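Local structure of cell division protein FtsZ 1 (Methanocaldococcus jannaschii, 2VAP) at residues K39-G44 with G63-A68; A285-M290 with V331-V336. The protein binds GTP and, as a tubulin homologue with GTPase activity, probably polymerises into the contractile Z ring at the future site of cell division. All blocks are in the same frame, centred on the assembly; numbering follows the deposited sequence.

Interaction 1 (K39-G44 with G63-A68)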
ATOM      1  N   LYS A  39       0.028  11.806 -11.236  1.00 12.16           N
ATOM      2  CA  LYS A  39       1.450  11.643 -10.956  1.00  9.68           C
ATOM      3  C   LYS A  39       1.577  10.967  -9.597  1.00 10.10           C
ATOM      4  O   LYS A  39       1.142  11.513  -8.581  1.00 13.80           O
ATOM      5  CB  LYS A  39       2.170  12.994 -10.963  1.00 16.68           C
ATOM      6  CG  LYS A  39       2.290  13.629 -12.340  1.00 29.80           C
ATOM      7  CD  LYS A  39       3.062  14.938 -12.283  1.00 63.69           C
ATOM      8  CE  LYS A  39       3.167  15.576 -13.659  1.00 79.93           C
ATOM      9  NZ  LYS A  39       3.918  16.860 -13.620  1.00 91.32           N
ATOM     10  N   ILE A  40       2.150   9.766  -9.591  1.00 10.62           N
ATOM     11  CA  ILE A  40       2.228   8.948  -8.381  1.00 11.54           C
ATOM     12  C   ILE A  40       3.677   8.647  -8.011  1.00 10.55           C
ATOM     13  O   ILE A  40       4.486   8.279  -8.866  1.00 14.22           O
ATOM     14  CB  ILE A  40       1.417   7.626  -8.527  1.00 15.59           C
ATOM     15  CG1 ILE A  40      -0.059   7.933  -8.817  1.00 14.61           C
ATOM     16  CG2 ILE A  40       1.554   6.750  -7.272  1.00 11.23           C
ATOM     17  CD1 ILE A  40      -0.915   6.711  -9.106  1.00 18.61           C
ATOM     18  N   THR A  41       3.993   8.817  -6.730  1.00  9.26           N
ATOM     19  CA  THR A  41       5.308   8.474  -6.200  1.00 12.05           C
ATOM     20  C   THR A  41       5.161   7.499  -5.032  1.00 11.63           C
ATOM     21  O   THR A  41       4.315   7.691  -4.156  1.00 13.10           O
ATOM     22  CB  THR A  41       6.085   9.738  -5.761  1.00 14.43           C
ATOM     23  OG1 THR A  41       6.171  10.652  -6.862  1.00 13.99           O
ATOM     24  CG2 THR A  41       7.495   9.385  -5.301  1.00 15.49           C
ATOM     25  N   VAL A  42       5.976   6.447  -5.040  1.00  9.62           N
ATOM     26  CA  VAL A  42       6.017   5.486  -3.940  1.00 10.78           C
ATOM     27  C   VAL A  42       7.325   5.669  -3.172  1.00  8.98           C
ATOM     28  O   VAL A  42       8.410   5.585  -3.753  1.00 12.73           O
ATOM     29  CB  VAL A  42       5.892   4.021  -4.444  1.00 11.93           C
ATOM     30  CG1 VAL A  42       5.857   3.045  -3.272  1.00 14.96           C
ATOM     31  CG2 VAL A  42       4.651   3.850  -5.313  1.00 11.76           C
ATOM     32  N   VAL A  43       7.210   5.930  -1.872  1.00  9.99           N
ATOM     33  CA  VAL A  43       8.374   6.143  -1.011  1.00  7.74           C
ATOM     34  C   VAL A  43       8.521   4.996  -0.012  1.00 10.39           C
ATOM     35  O   VAL A  43       7.637   4.762   0.815  1.00 11.10           O
ATOM     36  CB  VAL A  43       8.300   7.498  -0.254  1.00  9.83           C
ATOM     37  CG1 VAL A  43       9.575   7.739   0.549  1.00 14.02           C
ATOM     38  CG2 VAL A  43       8.065   8.646  -1.225  1.00 11.59           C
ATOM     39  N   GLY A  44       9.643   4.283  -0.101  1.00 10.14           N
ATOM     40  CA  GLY A  44       9.946   3.184   0.812  1.00  8.80           C
ATOM     41  C   GLY A  44      10.990   3.586   1.833  1.00 11.92           C
ATOM     42  O   GLY A  44      12.083   4.028   1.471  1.00 14.40           O
ATOM     43  N   GLY A  63       3.567   3.433 -14.131  1.00 16.36           N
ATOM     44  CA  GLY A  63       3.114   4.809 -13.906  1.00 15.51           C
ATOM     45  C   GLY A  63       3.412   5.416 -12.547  1.00 16.68           C
ATOM     46  O   GLY A  63       2.701   6.319 -12.102  1.00 18.40           O
ATOM     47  N   ALA A  64       4.462   4.928 -11.889  1.00 12.93           N
ATOM     48  CA  ALA A  64       4.838   5.432 -10.570  1.00 12.87           C
ATOM     49  C   ALA A  64       6.345   5.602 -10.419  1.00 13.54           C
ATOM     50  O   ALA A  64       7.124   4.736 -10.825  1.00 16.33           O
ATOM     51  CB  ALA A  64       4.293   4.525  -9.474  1.00 12.89           C
ATOM     52  N   LYS A  65       6.738   6.729  -9.833  1.00 13.39           N
ATOM     53  CA  LYS A  65       8.126   6.990  -9.473  1.00 10.89           C
ATOM     54  C   LYS A  65       8.438   6.272  -8.166  1.00 14.33           C
ATOM     55  O   LYS A  65       7.629   6.288  -7.237  1.00 16.69           O
ATOM     56  CB  LYS A  65       8.347   8.498  -9.315  1.00 13.55           C
ATOM     57  CG  LYS A  65       9.785   8.918  -9.032  1.00 16.75           C
ATOM     58  CD  LYS A  65       9.869  10.418  -8.792  1.00 16.99           C
ATOM     59  CE  LYS A  65      11.291  10.856  -8.481  1.00 24.98           C
ATOM     60  NZ  LYS A  65      11.380  12.332  -8.304  1.00 22.61           N
ATOM     61  N   THR A  66       9.606   5.637  -8.098  1.00 11.35           N
ATOM     62  CA  THR A  66      10.031   4.941  -6.883  1.00 10.23           C
ATOM     63  C   THR A  66      11.145   5.697  -6.167  1.00 15.08           C
ATOM     64  O   THR A  66      12.169   6.030  -6.766  1.00 15.70           O
ATOM     65  CB  THR A  66      10.481   3.487  -7.161  1.00 15.87           C
ATOM     66  OG1 THR A  66      11.417   3.470  -8.248  1.00 17.98           O
ATOM     67  CG2 THR A  66       9.284   2.605  -7.501  1.00 15.21           C
ATOM     68  N   VAL A  67      10.925   5.972  -4.884  1.00  8.37           N
ATOM     69  CA  VAL A  67      11.908   6.657  -4.051  1.00 10.70           C
ATOM     70  C   VAL A  67      12.242   5.791  -2.836  1.00 14.14           C
ATOM     71  O   VAL A  67      11.348   5.338  -2.122  1.00 14.25           O
ATOM     72  CB  VAL A  67      11.407   8.057  -3.595  1.00 12.03           C
ATOM     73  CG1 VAL A  67      12.416   8.729  -2.664  1.00 14.46           C
ATOM     74  CG2 VAL A  67      11.130   8.951  -4.800  1.00 13.42           C
ATOM     75  N   ALA A  68      13.533   5.551  -2.624  1.00 11.63           N
ATOM     76  CA  ALA A  68      13.998   4.812  -1.455  1.00 10.07           C
ATOM     77  C   ALA A  68      14.756   5.744  -0.521  1.00 12.05           C
ATOM     78  O   ALA A  68      15.667   6.457  -0.949  1.00 12.23           O
ATOM     79  CB  ALA A  68      14.879   3.647  -1.875  1.00 11.36           C
TER
HETATM   80  O   HOH W   1       3.455   9.044 -12.067  1.00 24.40           O
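Thr-41 CG2 meets Val-67 CG2 at 3.7 Å, the tightest apolar touch between strands 40-44 and 64-68. It lies on the sheet face that also holds Val-43, whose CG2 rests alongside Val-67 CB at 4.1 Å. A chi1 of -56° sets Thr-41 OG1 beside the backbone N and leaves CG2 anti to it, reaching forward to Val-67, while OG1 stays by Lys-65 and hydrogen-bonds Ser-122. On the other face, Ala-64 CB has Ile-40 CG2 and Val-42 CG2 as neighbours, each at 4.2 Å; this face packs against helix 204-227, with Val-42 and Ala-64 on Val-223.

Between the faces runs a parallel ladder. Lys-65 O accepts from Val-42 N at 2.8 Å in a nearly straight bond (173°), and Val-42 O, Val-67 O and Ile-40 O serve Val-67 N, Gly-44 N and Lys-65 N in turn. At the N-terminal end, beside exposed Gly-63, a water accepts from Ile-40 N (2.9 Å) and donates to Gly-63 O (2.8 Å). The extended Lys-65 chain carries NZ to a hydrogen bond with Ala-118 O.

The strands diverge by only 23°, and helix 46-59 connects them: a beta-alpha-beta crossover of the Rossmann-like GTPase domain, in which Gly-44 leads into the helix start where Gly-47 and Ala-48 bind GTP.

Interaction 2 (A285-M290 with V331-V336)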
ATOM      1  N   ALA A 285     -14.505   0.913  -0.021  1.00 11.96           N
ATOM      2  CA  ALA A 285     -13.690  -0.200  -0.503  1.00 12.35           C
ATOM      3  C   ALA A 285     -13.094   0.064  -1.877  1.00 15.45           C
ATOM      4  O   ALA A 285     -13.724   0.691  -2.730  1.00 14.37           O
ATOM      5  CB  ALA A 285     -14.504  -1.492  -0.528  1.00 15.45           C
ATOM      6  N   LEU A 286     -11.868  -0.417  -2.075  1.00  9.76           N
ATOM      7  CA  LEU A 286     -11.257  -0.481  -3.397  1.00  7.20           C
ATOM      8  C   LEU A 286     -11.089  -1.948  -3.773  1.00 12.61           C
ATOM      9  O   LEU A 286     -10.624  -2.753  -2.962  1.00 12.99           O
ATOM     10  CB  LEU A 286      -9.905   0.240  -3.429  1.00  8.29           C
ATOM     11  CG  LEU A 286      -9.873   1.746  -3.141  1.00 12.80           C
ATOM     12  CD1 LEU A 286      -9.621   2.016  -1.663  1.00 17.75           C
ATOM     13  CD2 LEU A 286      -8.807   2.424  -3.983  1.00 23.50           C
ATOM     14  N   ILE A 287     -11.488  -2.291  -4.995  1.00 10.11           N
ATOM     15  CA  ILE A 287     -11.394  -3.666  -5.484  1.00  8.62           C
ATOM     16  C   ILE A 287     -10.580  -3.709  -6.769  1.00 10.53           C
ATOM     17  O   ILE A 287     -10.922  -3.047  -7.751  1.00 11.05           O
ATOM     18  CB  ILE A 287     -12.793  -4.291  -5.754  1.00 10.05           C
ATOM     19  CG1 ILE A 287     -13.706  -4.150  -4.532  1.00 13.41           C
ATOM     20  CG2 ILE A 287     -12.658  -5.762  -6.168  1.00 15.20           C
ATOM     21  CD1 ILE A 287     -15.152  -4.533  -4.795  1.00 16.13           C
ATOM     22  N   HIS A 288      -9.498  -4.480  -6.753  1.00  9.20           N
ATOM     23  CA  HIS A 288      -8.715  -4.723  -7.957  1.00  8.98           C
ATOM     24  C   HIS A 288      -8.810  -6.198  -8.332  1.00 12.14           C
ATOM     25  O   HIS A 288      -8.276  -7.063  -7.632  1.00 11.37           O
ATOM     26  CB  HIS A 288      -7.252  -4.313  -7.761  1.00 10.29           C
ATOM     27  CG  HIS A 288      -6.469  -4.227  -9.037  1.00 12.15           C
ATOM     28  ND1 HIS A 288      -5.290  -3.520  -9.140  1.00 12.12           N
ATOM     29  CD2 HIS A 288      -6.700  -4.748 -10.266  1.00 15.69           C
ATOM     30  CE1 HIS A 288      -4.824  -3.619 -10.372  1.00 11.53           C
ATOM     31  NE2 HIS A 288      -5.662  -4.358 -11.076  1.00 15.92           N
ATOM     32  N   VAL A 289      -9.502  -6.471  -9.435  1.00 11.28           N
ATOM     33  CA  VAL A 289      -9.627  -7.826  -9.962  1.00 11.98           C
ATOM     34  C   VAL A 289      -8.535  -8.049 -11.004  1.00 12.69           C
ATOM     35  O   VAL A 289      -8.404  -7.277 -11.955  1.00 11.67           O
ATOM     36  CB  VAL A 289     -11.023  -8.078 -10.588  1.00  9.38           C
ATOM     37  CG1 VAL A 289     -11.178  -9.540 -10.999  1.00 15.04           C
ATOM     38  CG2 VAL A 289     -12.132  -7.682  -9.616  1.00 13.89           C
ATOM     39  N   MET A 290      -7.747  -9.101 -10.808  1.00 10.63           N
ATOM     40  CA  MET A 290      -6.648  -9.426 -11.710  1.00 11.40           C
ATOM     41  C   MET A 290      -6.812 -10.838 -12.247  1.00 15.77           C
ATOM     42  O   MET A 290      -7.219 -11.741 -11.518  1.00 16.15           O
ATOM     43  CB  MET A 290      -5.306  -9.289 -10.988  1.00 15.85           C
ATOM     44  CG  MET A 290      -4.949  -7.860 -10.602  1.00 17.57           C
ATOM     45  SD  MET A 290      -3.778  -7.767  -9.234  1.00 24.31           S
ATOM     46  CE  MET A 290      -4.839  -8.152  -7.841  1.00 30.02           C
ATOM     47  N   VAL A 331      -7.342 -16.205 -11.117  1.00 16.18           N
ATOM     48  CA  VAL A 331      -7.877 -14.871 -10.846  1.00 18.17           C
ATOM     49  C   VAL A 331      -7.489 -14.461  -9.426  1.00 15.68           C
ATOM     50  O   VAL A 331      -7.699 -15.216  -8.473  1.00 17.60           O
ATOM     51  CB  VAL A 331      -9.416 -14.804 -11.050  1.00 17.88           C
ATOM     52  CG1 VAL A 331     -10.020 -13.586 -10.348  1.00 18.22           C
ATOM     53  CG2 VAL A 331      -9.752 -14.771 -12.530  1.00 18.29           C
ATOM     54  N   ARG A 332      -6.906 -13.272  -9.303  1.00 13.70           N
ATOM     55  CA  ARG A 332      -6.509 -12.720  -8.011  1.00 18.13           C
ATOM     56  C   ARG A 332      -7.358 -11.495  -7.680  1.00 14.97           C
ATOM     57  O   ARG A 332      -7.587 -10.638  -8.537  1.00 16.88           O
ATOM     58  CB  ARG A 332      -5.022 -12.355  -8.023  1.00 13.69           C
ATOM     59  CG  ARG A 332      -4.452 -11.937  -6.669  1.00 23.66           C
ATOM     60  CD  ARG A 332      -2.985 -11.543  -6.780  1.00 31.76           C
ATOM     61  NE  ARG A 332      -2.120 -12.686  -7.067  1.00 59.69           N
ATOM     62  CZ  ARG A 332      -0.820 -12.604  -7.343  1.00 88.52           C
ATOM     63  NH1 ARG A 332      -0.209 -11.426  -7.375  1.00161.87           N
ATOM     64  NH2 ARG A 332      -0.128 -13.707  -7.590  1.00125.30           N
ATOM     65  N   VAL A 333      -7.825 -11.425  -6.437  1.00 11.12           N
ATOM     66  CA  VAL A 333      -8.622 -10.292  -5.974  1.00 13.21           C
ATOM     67  C   VAL A 333      -7.922  -9.581  -4.818  1.00 13.39           C
ATOM     68  O   VAL A 333      -7.618 -10.196  -3.792  1.00 12.11           O
ATOM     69  CB  VAL A 333     -10.056 -10.727  -5.556  1.00 15.07           C
ATOM     70  CG1 VAL A 333     -10.812  -9.573  -4.896  1.00 15.89           C
ATOM     71  CG2 VAL A 333     -10.832 -11.241  -6.761  1.00 13.79           C
ATOM     72  N   LEU A 334      -7.651  -8.292  -5.007  1.00  9.75           N
ATOM     73  CA  LEU A 334      -7.186  -7.433  -3.924  1.00 10.18           C
ATOM     74  C   LEU A 334      -8.340  -6.568  -3.438  1.00 11.52           C
ATOM     75  O   LEU A 334      -8.955  -5.832  -4.216  1.00 11.48           O
ATOM     76  CB  LEU A 334      -6.007  -6.554  -4.361  1.00 11.26           C
ATOM     77  CG  LEU A 334      -5.565  -5.468  -3.366  1.00 10.25           C
ATOM     78  CD1 LEU A 334      -4.921  -6.067  -2.112  1.00 11.15           C
ATOM     79  CD2 LEU A 334      -4.624  -4.470  -4.024  1.00 12.77           C
ATOM     80  N   LEU A 335      -8.627  -6.673  -2.145  1.00 12.09           N
ATOM     81  CA  LEU A 335      -9.666  -5.882  -1.511  1.00  8.63           C
ATOM     82  C   LEU A 335      -9.035  -4.969  -0.465  1.00 11.83           C
ATOM     83  O   LEU A 335      -8.304  -5.435   0.409  1.00 14.34           O
ATOM     84  CB  LEU A 335     -10.707  -6.804  -0.867  1.00 11.43           C
ATOM     85  CG  LEU A 335     -11.919  -6.198  -0.153  1.00 23.21           C
ATOM     86  CD1 LEU A 335     -12.844  -5.484  -1.128  1.00 25.06           C
ATOM     87  CD2 LEU A 335     -12.672  -7.281   0.602  1.00 27.16           C
ATOM     88  N   VAL A 336      -9.302  -3.671  -0.575  1.00  9.79           N
ATOM     89  CA  VAL A 336      -8.854  -2.700   0.420  1.00  9.56           C
ATOM     90  C   VAL A 336     -10.083  -2.044   1.039  1.00 13.15           C
ATOM     91  O   VAL A 336     -10.790  -1.279   0.380  1.00 13.78           O
ATOM     92  CB  VAL A 336      -7.897  -1.634  -0.178  1.00 12.32           C
ATOM     93  CG1 VAL A 336      -7.451  -0.646   0.897  1.00 14.14           C
ATOM     94  CG2 VAL A 336      -6.684  -2.295  -0.821  1.00 14.45           C
TER
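Met-290 and Arg-332 form one end of an antiparallel pairing whose backbone bonds come in couples. Met-290 N donates to Arg-332 O and Arg-332 N to Met-290 O, both at 2.7 Å; the second is the more bent, at 154°, with its donor tilted from the carbonyl plane. The couples His-288/Leu-334 and Leu-286/Val-336 are straighter. Strand directions 169° apart agree with this unbroken register.

Apolar contacts divide between the two faces. On one, Ile-287 CG1 lies beside Leu-335 CD1 at 3.8 Å, the two side chains pointing the same way, and Val-289 CG1 approaches Val-331 CG1 at 4.3 Å. On the other, the Met-290 chain bends at chi3 (-76°), which carries CE across the strand boundary to Arg-332 CG and Leu-334 CB, 4.0 Å from each.

The Met-aromatic contact is made within strand 285-290: Met-290 SD sits 4.2 Å above the plane of the His-288 ring, over its centre. Both ring nitrogens are engaged, ND1 with Gly-221 O and NE2 with Thr-322 OG1, so the imidazole is tied at two points while the sulfur lies on one face.

Strand 331-338 runs between 249-256 and 284-291 in the mixed C-terminal sheet, and strand 316-323 flanks 284-291 beyond. Helices 261-270 and 297-310 pack on the Ile-287, Val-289, Val-333 and Leu-335 face; helix 204-227 packs against Leu-286, His-288 and Val-336.

Both contacts are largely buried strand pairings, but they belong to different domains: interaction 1 to the parallel GTPase sheet, interaction 2 to the mixed C-terminal sheet. Their centres lie 21 Å apart and their nearest atoms about 10 Å, so they do not touch. Helix 204-227 is common to both, since residues of each pairing pack on it from their own sheet. Interaction 1 buries 416 Å² and includes an exposed, water-bridged end; interaction 2 buries 559 Å², with larger side chains and no exposed residue. Four staggered bonds in the parallel pair contrast with six coupled ones in the antiparallel pair. Through Gly-44, interaction 1 lies near the bound GDP.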